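PDB 1WZO: HpcE from Thermus thermophilus, which probably isomerises 2-hydroxyhepta-2,4-diene-1,7-dioate in the breakdown of homoprotocatechuate, as a member of the fumarylacetoacetate hydrolase family. Local coordinates for residues A91-V102 against Y123-Y134. Residues are numbered along the deposited sequence; the frame is centred on the assembly and turned at random.
Sequences ARFVHYEVELAV and YTIANDLVARDY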
loop_
_atom_site.group_PDB
_atom_site.type_symbol
_atom_site.label_atom_id
_atom_site.label_comp_id
_atom_site.label_asym_id
_atom_site.label_seq_id
_atom_site.Cartn_x
_atom_site.Cartn_y
_atom_site.Cartn_z
ATOM N N ALA B 91 -15.731 -10.023 -30.101
ATOM C CA ALA B 91 -16.228 -11.152 -29.319
ATOM C C ALA B 91 -17.697 -11.395 -29.649
ATOM O O ALA B 91 -18.467 -10.451 -29.828
ATOM C CB ALA B 91 -16.068 -10.873 -27.831
ATOM N N ARG B 92 -18.081 -12.663 -29.723
ATOM C CA ARG B 92 -19.456 -13.022 -30.034
ATOM C C ARG B 92 -20.258 -13.513 -28.841
ATOM O O ARG B 92 -21.471 -13.322 -28.796
ATOM C CB ARG B 92 -19.496 -14.106 -31.118
ATOM C CG ARG B 92 -19.394 -13.589 -32.544
ATOM C CD ARG B 92 -19.838 -14.671 -33.525
ATOM N NE ARG B 92 -18.876 -15.766 -33.592
ATOM C CZ ARG B 92 -19.186 -17.020 -33.905
ATOM N NH1 ARG B 92 -20.442 -17.356 -34.175
ATOM N NH2 ARG B 92 -18.232 -17.937 -33.957
ATOM N N PHE B 93 -19.586 -14.140 -27.878
ATOM C CA PHE B 93 -20.272 -14.693 -26.714
ATOM C C PHE B 93 -19.755 -14.214 -25.356
ATOM O O PHE B 93 -18.950 -14.898 -24.723
ATOM C CB PHE B 93 -20.198 -16.225 -26.749
ATOM C CG PHE B 93 -20.498 -16.821 -28.099
ATOM C CD1 PHE B 93 -19.468 -17.168 -28.965
ATOM C CD2 PHE B 93 -21.811 -17.033 -28.505
ATOM C CE1 PHE B 93 -19.738 -17.719 -30.221
ATOM C CE2 PHE B 93 -22.095 -17.583 -29.759
ATOM C CZ PHE B 93 -21.055 -17.927 -30.615
ATOM N N VAL B 94 -20.232 -13.051 -24.912
ATOM C CA VAL B 94 -19.850 -12.483 -23.617
ATOM C C VAL B 94 -21.036 -12.641 -22.666
ATOM O O VAL B 94 -22.169 -12.318 -23.021
ATOM C CB VAL B 94 -19.492 -10.991 -23.746
ATOM C CG1 VAL B 94 -19.157 -10.409 -22.377
ATOM C CG2 VAL B 94 -18.313 -10.828 -24.684
ATOM N N HIS B 95 -20.767 -13.137 -21.463
ATOM C CA HIS B 95 -21.807 -13.383 -20.466
ATOM C C HIS B 95 -21.526 -12.761 -19.106
ATOM O O HIS B 95 -20.371 -12.669 -18.675
ATOM C CB HIS B 95 -21.971 -14.889 -20.254
ATOM C CG HIS B 95 -22.444 -15.630 -21.464
ATOM N ND1 HIS B 95 -23.736 -16.096 -21.592
ATOM C CD2 HIS B 95 -21.800 -15.988 -22.599
ATOM C CE1 HIS B 95 -23.866 -16.707 -22.755
ATOM N NE2 HIS B 95 -22.706 -16.656 -23.386
ATOM N N TYR B 96 -22.591 -12.337 -18.425
ATOM C CA TYR B 96 -22.448 -11.795 -17.082
ATOM C C TYR B 96 -22.571 -13.029 -16.195
ATOM O O TYR B 96 -23.007 -14.086 -16.657
ATOM C CB TYR B 96 -23.581 -10.799 -16.755
ATOM C CG TYR B 96 -24.951 -11.444 -16.579
ATOM C CD1 TYR B 96 -25.226 -12.264 -15.480
ATOM C CD2 TYR B 96 -25.945 -11.296 -17.551
ATOM C CE1 TYR B 96 -26.449 -12.932 -15.358
ATOM C CE2 TYR B 96 -27.175 -11.959 -17.437
ATOM C CZ TYR B 96 -27.414 -12.777 -16.342
ATOM O OH TYR B 96 -28.601 -13.470 -16.241
ATOM N N GLU B 97 -22.174 -12.910 -14.936
ATOM C CA GLU B 97 -22.297 -14.011 -13.984
ATOM C C GLU B 97 -22.559 -13.397 -12.615
ATOM O O GLU B 97 -21.659 -12.819 -12.007
ATOM C CB GLU B 97 -21.024 -14.879 -13.947
ATOM C CG GLU B 97 -20.850 -15.770 -15.181
ATOM C CD GLU B 97 -19.791 -16.857 -15.013
ATOM O OE1 GLU B 97 -19.608 -17.658 -15.957
ATOM O OE2 GLU B 97 -19.143 -16.919 -13.950
ATOM N N VAL B 98 -23.797 -13.501 -12.131
ATOM C CA VAL B 98 -24.121 -12.937 -10.824
ATOM C C VAL B 98 -23.651 -13.884 -9.724
ATOM O O VAL B 98 -24.048 -15.049 -9.670
ATOM C CB VAL B 98 -25.653 -12.638 -10.686
ATOM C CG1 VAL B 98 -26.471 -13.897 -10.918
ATOM C CG2 VAL B 98 -25.941 -12.038 -9.319
ATOM N N GLU B 99 -22.783 -13.387 -8.850
ATOM C CA GLU B 99 -22.253 -14.227 -7.786
ATOM C C GLU B 99 -22.133 -13.529 -6.450
ATOM O O GLU B 99 -21.879 -12.323 -6.376
ATOM C CB GLU B 99 -20.862 -14.765 -8.177
ATOM C CG GLU B 99 -20.748 -15.209 -9.628
ATOM C CD GLU B 99 -19.469 -15.987 -9.917
ATOM O OE1 GLU B 99 -18.581 -16.043 -9.041
ATOM O OE2 GLU B 99 -19.353 -16.541 -11.027
ATOM N N LEU B 100 -22.324 -14.300 -5.387
ATOM C CA LEU B 100 -22.174 -13.780 -4.040
ATOM C C LEU B 100 -20.664 -13.709 -3.819
ATOM O O LEU B 100 -19.957 -14.694 -4.048
ATOM C CB LEU B 100 -22.782 -14.742 -3.016
ATOM C CG LEU B 100 -22.537 -14.411 -1.539
ATOM C CD1 LEU B 100 -23.234 -13.103 -1.171
ATOM C CD2 LEU B 100 -23.049 -15.558 -0.668
ATOM N N ALA B 101 -20.182 -12.546 -3.395
ATOM C CA ALA B 101 -18.761 -12.344 -3.127
ATOM C C ALA B 101 -18.551 -12.286 -1.618
ATOM O O ALA B 101 -19.246 -11.553 -0.914
ATOM C CB ALA B 101 -18.284 -11.047 -3.778
ATOM N N VAL B 102 -17.594 -13.068 -1.128
ATOM C CA VAL B 102 -17.292 -13.141 0.295
ATOM C C VAL B 102 -15.995 -12.410 0.600
ATOM O O VAL B 102 -14.965 -12.665 -0.034
ATOM C CB VAL B 102 -17.157 -14.612 0.736
ATOM C CG1 VAL B 102 -16.929 -14.702 2.240
ATOM C CG2 VAL B 102 -18.406 -15.383 0.319
ATOM N N TYR B 123 -20.162 -9.279 2.921
ATOM C CA TYR B 123 -20.479 -9.741 1.573
ATOM C C TYR B 123 -20.769 -8.592 0.623
ATOM O O TYR B 123 -21.022 -7.471 1.050
ATOM C CB TYR B 123 -21.707 -10.658 1.625
ATOM C CG TYR B 123 -21.542 -11.844 2.543
ATOM C CD1 TYR B 123 -20.973 -13.030 2.084
ATOM C CD2 TYR B 123 -21.916 -11.767 3.886
ATOM C CE1 TYR B 123 -20.776 -14.108 2.934
ATOM C CE2 TYR B 123 -21.722 -12.842 4.749
ATOM C CZ TYR B 123 -21.149 -14.009 4.265
ATOM O OH TYR B 123 -20.927 -15.068 5.113
ATOM N N THR B 124 -20.731 -8.890 -0.671
ATOM C CA THR B 124 -21.034 -7.907 -1.696
ATOM C C THR B 124 -21.458 -8.672 -2.934
ATOM O O THR B 124 -21.504 -9.911 -2.923
ATOM C CB THR B 124 -19.815 -6.989 -2.003
ATOM O OG1 THR B 124 -20.245 -5.904 -2.829
ATOM C CG2 THR B 124 -18.706 -7.753 -2.720
ATOM N N ILE B 125 -21.797 -7.944 -3.990
ATOM C CA ILE B 125 -22.223 -8.558 -5.243
ATOM C C ILE B 125 -21.093 -8.470 -6.268
ATOM O O ILE B 125 -20.352 -7.487 -6.301
ATOM C CB ILE B 125 -23.444 -7.827 -5.844
ATOM C CG1 ILE B 125 -24.593 -7.788 -4.831
ATOM C CG2 ILE B 125 -23.875 -8.509 -7.138
ATOM C CD1 ILE B 125 -25.689 -6.809 -5.214
ATOM N N ALA B 126 -20.973 -9.498 -7.102
ATOM C CA ALA B 126 -19.953 -9.510 -8.143
ATOM C C ALA B 126 -20.559 -9.926 -9.472
ATOM O O ALA B 126 -21.490 -10.730 -9.523
ATOM C CB ALA B 126 -18.826 -10.477 -7.776
ATOM N N ASN B 127 -20.034 -9.351 -10.545
ATOM C CA ASN B 127 -20.454 -9.708 -11.888
ATOM C C ASN B 127 -19.177 -10.323 -12.483
ATOM O O ASN B 127 -18.297 -9.605 -12.961
ATOM C CB ASN B 127 -20.862 -8.468 -12.684
ATOM C CG ASN B 127 -21.484 -8.828 -14.013
ATOM O OD1 ASN B 127 -21.324 -9.953 -14.492
ATOM N ND2 ASN B 127 -22.192 -7.877 -14.623
ATOM N N ASP B 128 -19.074 -11.649 -12.422
ATOM C CA ASP B 128 -17.891 -12.361 -12.916
ATOM C C ASP B 128 -18.018 -12.652 -14.410
ATOM O O ASP B 128 -18.271 -13.784 -14.822
ATOM C CB ASP B 128 -17.714 -13.651 -12.101
ATOM C CG ASP B 128 -16.552 -14.497 -12.575
ATOM O OD1 ASP B 128 -15.522 -13.922 -12.980
ATOM O OD2 ASP B 128 -16.667 -15.741 -12.527
ATOM N N LEU B 129 -17.835 -11.609 -15.212
ATOM C CA LEU B 129 -17.962 -11.710 -16.660
ATOM C C LEU B 129 -16.986 -12.673 -17.321
ATOM O O LEU B 129 -15.899 -12.958 -16.806
ATOM C CB LEU B 129 -17.838 -10.318 -17.293
ATOM C CG LEU B 129 -19.012 -9.364 -17.024
ATOM C CD1 LEU B 129 -18.511 -8.036 -16.459
ATOM C CD2 LEU B 129 -19.786 -9.137 -18.318
ATOM N N VAL B 130 -17.392 -13.187 -18.471
ATOM C CA VAL B 130 -16.558 -14.112 -19.213
ATOM C C VAL B 130 -16.803 -13.958 -20.704
ATOM O O VAL B 130 -17.928 -13.689 -21.138
ATOM C CB VAL B 130 -16.839 -15.585 -18.808
ATOM C CG1 VAL B 130 -18.316 -15.926 -19.036
ATOM C CG2 VAL B 130 -15.962 -16.526 -19.634
ATOM N N ALA B 131 -15.736 -14.088 -21.484
ATOM C CA ALA B 131 -15.842 -14.025 -22.936
ATOM C C ALA B 131 -15.614 -15.470 -23.368
ATOM O O ALA B 131 -14.471 -15.923 -23.492
ATOM C CB ALA B 131 -14.775 -13.112 -23.512
ATOM N N ARG B 132 -16.709 -16.199 -23.566
ATOM C CA ARG B 132 -16.624 -17.603 -23.942
ATOM C C ARG B 132 -15.854 -17.870 -25.229
ATOM O O ARG B 132 -15.375 -18.990 -25.447
ATOM C CB ARG B 132 -18.030 -18.212 -24.011
ATOM C CG ARG B 132 -18.696 -18.279 -22.640
ATOM C CD ARG B 132 -19.945 -19.145 -22.640
ATOM N NE ARG B 132 -20.504 -19.298 -21.297
ATOM C CZ ARG B 132 -19.859 -19.854 -20.273
ATOM N NH1 ARG B 132 -18.624 -20.317 -20.428
ATOM N NH2 ARG B 132 -20.454 -19.956 -19.090
ATOM N N ASP B 133 -15.721 -16.847 -26.071
ATOM C CA ASP B 133 -14.978 -16.975 -27.322
ATOM C C ASP B 133 -13.564 -17.451 -27.020
ATOM O O ASP B 133 -12.965 -18.196 -27.796
ATOM C CB ASP B 133 -14.850 -15.624 -28.036
ATOM C CG ASP B 133 -16.183 -15.030 -28.429
ATOM O OD1 ASP B 133 -17.021 -14.790 -27.535
ATOM O OD2 ASP B 133 -16.384 -14.793 -29.638
ATOM N N TYR B 134 -13.036 -17.016 -25.880
ATOM C CA TYR B 134 -11.669 -17.346 -25.513
ATOM C C TYR B 134 -11.486 -18.509 -24.554
ATOM O O TYR B 134 -10.396 -18.701 -24.025
ATOM C CB TYR B 134 -10.988 -16.092 -24.949
ATOM C CG TYR B 134 -11.270 -14.838 -25.758
ATOM C CD1 TYR B 134 -11.182 -14.846 -27.153
ATOM C CD2 TYR B 134 -11.636 -13.648 -25.131
ATOM C CE1 TYR B 134 -11.459 -13.695 -27.899
ATOM C CE2 TYR B 134 -11.910 -12.500 -25.864
ATOM C CZ TYR B 134 -11.823 -12.530 -27.245
ATOM O OH TYR B 134 -12.118 -11.397 -27.965
#
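Glu99 with Ala126 and Ala101 with Thr124 are hydrogen-bonded pairs of an antiparallel ladder that His95 with Val130 resumes beyond an irregular middle. There Asp128 centres an inverse gamma turn, and Asp128 N still reaches Glu97 O (2.9 Å), while the amide N of the same Glu97 is bound by a side chain, not a backbone carbonyl: Asn127, its CG anti to the backbone N (chi1 -172°), offers OD1 to Glu97 N at 3.1 Å, tilted from the amide's carbonyl plane. At the far end the Asp133 carboxylate grips two successive amides, OD2 taking Arg92 N and OD1, through its syn lone pair, Phe93 N, both at 2.7 Å, while Arg132 N binds Phe93 O. An alanine in place of Asp133 would probably leave these two amides without their acceptors and let the 91-93 loop drift from the 3-10 turn.

Three carboxylates converge at the break in the ladder. Glu97 and Asp128 lie side by side with carboxylates nearly perpendicular, OE2 of Glu97 being 3.1 Å from OD2 of Asp128; OE2 of Glu99 approaches the same OD2 to 3.2 Å. Such a cluster is consistent with the divalent-metal site of this family; Asp128 also forms salt bridges to Lys146 and Lys73. The extended Arg132 lays NE over one face of the His95 ring, whose ND1 is hydrogen-bonded to Ser220 OG, and makes only a long, out-of-plane charge contact with Glu97.

Apolar contacts line the 98-102/123-127 end: Val102 CG2 meets the Tyr123 ring edge (CE1, 3.8 Å), and Ala101 CB presses on Thr124 CG2 at a tight 3.5 Å.

The pair forms the middle of a sheet in the FAH-type domain: strand 94-104 also bonds to strands 210-212 and 221-222, strand 120-131 to strand 152-159, and Met228 and Leu230 of strand 227-232 pack on Asn127.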